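Local coordinates for hypothetical nigD-like protein (Bacteroides caccae, PDB 3QWN), which is of unknown function but is probably a bacteriocin immunity protein of the NigD-like kind, at residues S39-G44 / A70-L75; F128-D133 / V143-Y148. All blocks are in the same frame, centred on the assembly; numbering follows the deposited sequence.

Contact 1 of 2, residues S39-G44 / A70-L75; sequences SKDRTG and AVIYSL
Arg42 lies alongside the ring of Tyr73, both side chains pointing the same way. Arg42 CD comes to 3.7 Å from Tyr73 CE1, and CE1 sits over one face of the guanidinium. The two planes are 52° apart, so this is no flat stack. The arginine is poorly ordered. The tyrosine hydroxyl bonds instead to Glu60 on strand 52-63. Val71 CG1 packs beside Arg42 NE.

On the sheet face that carries Asp41 and Ile72, the two meet at a slant, with Asp41 OD1 3.7 Å from Ile72 CG2. With CG anti to the backbone N (chi1 176°), Asp41 brings OD1 to Thr43 in the turn that follows. Asp41 OD1 accepts from Thr43 OG1 at 2.6 Å, close to the carboxylate plane, and from Thr43 N, well above that plane. Thr43 CG2 is left resting on the backbone, 3.3 Å from Tyr73 O.

The main chains are joined by Ser39 N to Ala70 O, Ile72 N to Lys40 O and Arg42 N to Ile72 O, each 2.9 Å. Both bonds of Ile72 thus go to residues flanking Asp41. An Asx turn within a type I turn ends this pair, the parallel third-to-fifth strand pairing of an OB fold.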
loop_
_atom_site.group_PDB
_atom_site.type_symbol
_atom_site.label_atom_id
_atom_site.label_comp_id
_atom_site.label_asym_id
_atom_site.label_seq_id
_atom_site.Cartn_x
_atom_site.Cartn_y
_atom_site.Cartn_z
ATOM N N SER A 39 23.680 -4.804 -5.740
ATOM C CA SER A 39 24.925 -4.864 -6.509
ATOM C C SER A 39 24.838 -3.976 -7.766
ATOM O O SER A 39 25.862 -3.494 -8.242
ATOM C CB SER A 39 25.265 -6.305 -6.894
ATOM O OG SER A 39 24.223 -6.991 -7.583
ATOM N N LYS A 40 23.634 -3.758 -8.297
ATOM C CA LYS A 40 23.460 -2.919 -9.471
ATOM C C LYS A 40 22.040 -2.346 -9.510
ATOM O O LYS A 40 21.073 -3.090 -9.403
ATOM C CB LYS A 40 23.750 -3.716 -10.763
ATOM C CG LYS A 40 23.974 -2.857 -12.007
ATOM C CD LYS A 40 24.319 -3.741 -13.211
ATOM C CE LYS A 40 24.693 -2.941 -14.436
ATOM N NZ LYS A 40 25.041 -3.820 -15.582
ATOM N N ASP A 41 21.934 -1.015 -9.654
ATOM C CA ASP A 41 20.674 -0.329 -9.840
ATOM C C ASP A 41 20.664 0.149 -11.264
ATOM O O ASP A 41 21.259 1.194 -11.584
ATOM C CB ASP A 41 20.433 0.805 -8.829
ATOM C CG ASP A 41 19.146 1.589 -9.071
ATOM O OD1 ASP A 41 18.277 1.101 -9.816
ATOM O OD2 ASP A 41 19.021 2.692 -8.534
ATOM N N ARG A 42 20.018 -0.642 -12.142
ATOM C CA ARG A 42 19.963 -0.320 -13.566
ATOM C C ARG A 42 19.057 0.898 -13.855
ATOM O O ARG A 42 19.188 1.484 -14.923
ATOM C CB ARG A 42 19.541 -1.530 -14.409
ATOM C CG ARG A 42 20.430 -2.740 -14.194
ATOM C CD ARG A 42 20.551 -3.532 -15.467
ATOM N NE ARG A 42 21.514 -4.619 -15.324
ATOM C CZ ARG A 42 21.884 -5.423 -16.315
ATOM N NH1 ARG A 42 21.387 -5.258 -17.537
ATOM N NH2 ARG A 42 22.756 -6.398 -16.096
ATOM N N THR A 43 18.212 1.319 -12.896
ATOM C CA THR A 43 17.327 2.467 -13.065
ATOM C C THR A 43 18.073 3.799 -12.865
ATOM O O THR A 43 17.578 4.839 -13.298
ATOM C CB THR A 43 16.126 2.387 -12.125
ATOM O OG1 THR A 43 16.514 2.676 -10.784
ATOM C CG2 THR A 43 15.455 1.062 -12.162
ATOM N N GLY A 44 19.218 3.769 -12.182
ATOM C CA GLY A 44 19.964 4.981 -11.862
ATOM C C GLY A 44 19.149 5.939 -11.006
ATOM O O GLY A 44 19.243 7.152 -11.177
ATOM N N ALA A 70 21.012 -7.967 -4.948
ATOM C CA ALA A 70 19.864 -7.568 -5.745
ATOM C C ALA A 70 20.295 -6.681 -6.885
ATOM O O ALA A 70 21.114 -5.797 -6.680
ATOM C CB ALA A 70 18.844 -6.825 -4.875
ATOM N N VAL A 71 19.713 -6.907 -8.079
ATOM C CA VAL A 71 19.843 -6.106 -9.299
ATOM C C VAL A 71 18.454 -5.498 -9.551
ATOM O O VAL A 71 17.480 -6.256 -9.676
ATOM C CB VAL A 71 20.381 -6.901 -10.503
ATOM C CG1 VAL A 71 20.434 -6.012 -11.753
ATOM C CG2 VAL A 71 21.764 -7.430 -10.189
ATOM N N ILE A 72 18.355 -4.152 -9.548
ATOM C CA ILE A 72 17.084 -3.453 -9.728
ATOM C C ILE A 72 16.907 -3.098 -11.188
ATOM O O ILE A 72 17.763 -2.448 -11.779
ATOM C CB ILE A 72 16.966 -2.197 -8.798
ATOM C CG1 ILE A 72 17.053 -2.612 -7.310
ATOM C CG2 ILE A 72 15.686 -1.375 -9.083
ATOM C CD1 ILE A 72 17.356 -1.440 -6.369
ATOM N N TYR A 73 15.765 -3.477 -11.751
ATOM C CA TYR A 73 15.437 -3.198 -13.158
ATOM C C TYR A 73 14.424 -2.066 -13.257
ATOM O O TYR A 73 14.475 -1.307 -14.211
ATOM C CB TYR A 73 14.928 -4.470 -13.874
ATOM C CG TYR A 73 16.036 -5.501 -13.995
ATOM C CD1 TYR A 73 17.033 -5.375 -14.964
ATOM C CD2 TYR A 73 16.122 -6.568 -13.108
ATOM C CE1 TYR A 73 18.101 -6.274 -15.023
ATOM C CE2 TYR A 73 17.162 -7.481 -13.176
ATOM C CZ TYR A 73 18.160 -7.331 -14.130
ATOM O OH TYR A 73 19.188 -8.253 -14.198
ATOM N N SER A 74 13.515 -1.934 -12.280
ATOM C CA SER A 74 12.547 -0.814 -12.255
ATOM C C SER A 74 12.160 -0.466 -10.839
ATOM O O SER A 74 12.234 -1.309 -9.974
ATOM C CB SER A 74 11.314 -1.077 -13.115
ATOM O OG SER A 74 10.377 -1.885 -12.440
ATOM N N LEU A 75 11.837 0.792 -10.611
ATOM C CA LEU A 75 11.382 1.351 -9.343
ATOM C C LEU A 75 10.306 2.331 -9.588
ATOM O O LEU A 75 10.415 3.135 -10.512
ATOM C CB LEU A 75 12.488 2.080 -8.571
ATOM C CG LEU A 75 13.517 1.284 -7.815
ATOM C CD1 LEU A 75 14.605 2.226 -7.286
ATOM C CD2 LEU A 75 12.905 0.479 -6.661
#

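Contact 2 of 2, residues F128-D133 / V143-Y148; sequences FGIVED and VNMLLY
This antiparallel strand pair belongs to the C-terminal beta sandwich domain of the NigD-like family. Strands 127-133 and 142-150 are neighbours in one sheet, linked by a connection that includes the short helix 137-140. Three hydrogen-bonded pairs hold them: Gly129 with Tyr148, Val131 with Leu146, and Asp133 with Asn144. Each is joined by two backbone bonds. The bond from Val131 N to Leu146 O is 2.8 Å and almost straight, at 174°.

The face of Ile130, Met145 and Leu147 is largely apolar and turned into the sandwich. Glu132, at its end, is satisfied by Lys170 and Tyr171. Ile130 CG2 is wedged against the side chain of Met145, a selenomethionine, and touches Met145 CG at 3.7 Å. CB and the selenium lie about as near, so the chain passes across this one methyl. The other branch of Ile130 ends with CD1 4.2 Å from Leu147 CD1. Leu147 CD1 also meets Phe128 CD1. Leu116 and Leu164, from strands 111-120 and 158-167, cover Phe128 and Leu147.

On the face of Val131 and Tyr148, Val131 CG2 reaches Tyr148 CB at 4.1 Å. Tyr148 has CG anti to its backbone N (chi1 170°), which brings the ring obliquely against the main chain of Gly129, with Tyr148 CD1 3.8 Å from Gly129 N. Tyr91 meets the ring as well.

At the far end, Asp133 and Asn144 run side by side, and both have a stronger partner outside the pair. Asp133 OD2 bonds to Ser135 OG, and Asn144 ND2 to Glu136 OE2. Their carboxylate and amide planes are only 15° apart. The link between them is a weak, bent hydrogen bond from Asn144 ND2 to Asp133 OD2, 3.3 Å long.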
loop_
_atom_site.group_PDB
_atom_site.type_symbol
_atom_site.label_atom_id
_atom_site.label_comp_id
_atom_site.label_asym_id
_atom_site.label_seq_id
_atom_site.Cartn_x
_atom_site.Cartn_y
_atom_site.Cartn_z
ATOM N N PHE A 128 -5.639 8.887 -3.104
ATOM C CA PHE A 128 -6.033 7.801 -2.229
ATOM C C PHE A 128 -5.799 8.168 -0.765
ATOM O O PHE A 128 -4.846 8.888 -0.451
ATOM C CB PHE A 128 -5.279 6.518 -2.570
ATOM C CG PHE A 128 -5.613 5.973 -3.936
ATOM C CD1 PHE A 128 -6.784 5.235 -4.147
ATOM C CD2 PHE A 128 -4.761 6.193 -5.015
ATOM C CE1 PHE A 128 -7.108 4.757 -5.414
ATOM C CE2 PHE A 128 -5.076 5.693 -6.279
ATOM C CZ PHE A 128 -6.260 5.001 -6.472
ATOM N N GLY A 129 -6.660 7.627 0.102
ATOM C CA GLY A 129 -6.578 7.753 1.542
ATOM C C GLY A 129 -7.332 6.622 2.213
ATOM O O GLY A 129 -7.984 5.813 1.549
ATOM N N ILE A 130 -7.242 6.558 3.539
ATOM C CA ILE A 130 -7.943 5.611 4.375
ATOM C C ILE A 130 -8.719 6.399 5.417
ATOM O O ILE A 130 -8.127 7.164 6.190
ATOM C CB ILE A 130 -6.988 4.564 5.020
ATOM C CG1 ILE A 130 -6.329 3.624 3.961
ATOM C CG2 ILE A 130 -7.702 3.769 6.147
ATOM C CD1 ILE A 130 -7.314 2.595 3.208
ATOM N N VAL A 131 -10.046 6.229 5.415
ATOM C CA VAL A 131 -10.940 6.840 6.395
ATOM C C VAL A 131 -11.049 5.839 7.546
ATOM O O VAL A 131 -11.519 4.722 7.358
ATOM C CB VAL A 131 -12.311 7.251 5.807
ATOM C CG1 VAL A 131 -13.118 8.048 6.827
ATOM C CG2 VAL A 131 -12.133 8.045 4.511
ATOM N N GLU A 132 -10.549 6.235 8.715
ATOM C CA GLU A 132 -10.466 5.422 9.917
ATOM C C GLU A 132 -11.648 5.647 10.864
ATOM O O GLU A 132 -12.023 6.791 11.171
ATOM C CB GLU A 132 -9.145 5.747 10.637
ATOM C CG GLU A 132 -8.859 4.942 11.890
ATOM C CD GLU A 132 -7.684 5.475 12.679
ATOM O OE1 GLU A 132 -7.761 6.626 13.169
ATOM O OE2 GLU A 132 -6.682 4.738 12.812
ATOM N N ASP A 133 -12.196 4.527 11.363
ATOM C CA ASP A 133 -13.254 4.504 12.371
ATOM C C ASP A 133 -12.802 3.577 13.489
ATOM O O ASP A 133 -12.611 2.383 13.257
ATOM C CB ASP A 133 -14.622 4.095 11.795
ATOM C CG ASP A 133 -15.659 3.771 12.861
ATOM O OD1 ASP A 133 -15.796 4.563 13.816
ATOM O OD2 ASP A 133 -16.317 2.719 12.747
ATOM N N VAL A 143 -10.486 -2.257 13.746
ATOM C CA VAL A 143 -10.122 -1.029 13.044
ATOM C C VAL A 143 -10.915 -1.023 11.732
ATOM O O VAL A 143 -10.687 -1.882 10.868
ATOM C CB VAL A 143 -8.594 -0.899 12.789
ATOM C CG1 VAL A 143 -8.280 0.348 11.976
ATOM C CG2 VAL A 143 -7.806 -0.915 14.093
ATOM N N ASN A 144 -11.860 -0.084 11.602
ATOM C CA ASN A 144 -12.647 0.037 10.382
ATOM C C ASN A 144 -11.958 0.994 9.434
ATOM O O ASN A 144 -11.598 2.103 9.824
ATOM C CB ASN A 144 -14.071 0.466 10.676
ATOM C CG ASN A 144 -14.877 -0.623 11.322
ATOM O OD1 ASN A 144 -15.168 -1.648 10.720
ATOM N ND2 ASN A 144 -15.239 -0.434 12.581
HETATM N N MSE A 145 -11.718 0.534 8.194
HETATM C CA MSE A 145 -11.051 1.316 7.156
HETATM C C MSE A 145 -11.911 1.420 5.924
HETATM O O MSE A 145 -12.444 0.423 5.453
HETATM C CB MSE A 145 -9.706 0.700 6.790
HETATM C CG MSE A 145 -8.699 0.726 7.906
HETATM SE SE MSE A 145 -6.974 0.217 7.234
HETATM C CE MSE A 145 -6.020 0.165 8.931
ATOM N N LEU A 146 -12.075 2.627 5.420
ATOM C CA LEU A 146 -12.820 2.880 4.195
ATOM C C LEU A 146 -11.886 3.549 3.226
ATOM O O LEU A 146 -11.237 4.529 3.591
ATOM C CB LEU A 146 -14.075 3.738 4.438
ATOM C CG LEU A 146 -14.861 4.229 3.198
ATOM C CD1 LEU A 146 -15.395 3.043 2.333
ATOM C CD2 LEU A 146 -16.011 5.124 3.631
ATOM N N LEU A 147 -11.791 3.004 1.999
ATOM C CA LEU A 147 -10.941 3.595 0.993
ATOM C C LEU A 147 -11.513 4.937 0.515
ATOM O O LEU A 147 -12.695 5.031 0.149
ATOM C CB LEU A 147 -10.726 2.654 -0.215
ATOM C CG LEU A 147 -9.766 3.172 -1.290
ATOM C CD1 LEU A 147 -8.326 3.118 -0.828
ATOM C CD2 LEU A 147 -9.957 2.456 -2.576
ATOM N N TYR A 148 -10.653 5.956 0.529
ATOM C CA TYR A 148 -10.909 7.253 -0.042
ATOM C C TYR A 148 -10.247 7.247 -1.424
ATOM O O TYR A 148 -9.057 6.913 -1.539
ATOM C CB TYR A 148 -10.352 8.370 0.859
ATOM C CG TYR A 148 -10.368 9.750 0.232
ATOM C CD1 TYR A 148 -9.393 10.131 -0.689
ATOM C CD2 TYR A 148 -11.309 10.700 0.615
ATOM C CE1 TYR A 148 -9.412 11.391 -1.285
ATOM C CE2 TYR A 148 -11.306 11.982 0.064
ATOM C CZ TYR A 148 -10.358 12.320 -0.891
ATOM O OH TYR A 148 -10.338 13.576 -1.447
#

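In the fold
The two contacts lie on opposite sides of the chain's centre, one in each family domain. Their centres are 34 Å apart and their nearest atoms about 16 Å, so they do not touch and share no strand. Contact 1 is partly buried. Its parallel pairing is short and soon gives way to a turn, and polar or charged side chains of 39-44 make up much of its outer part. Contact 2 is buried and antiparallel, with regular paired bonds along the whole segment. Apolar side chains dominate it, and polar groups gather at one end. Contact 1 closes along the chain before contact 2 opens.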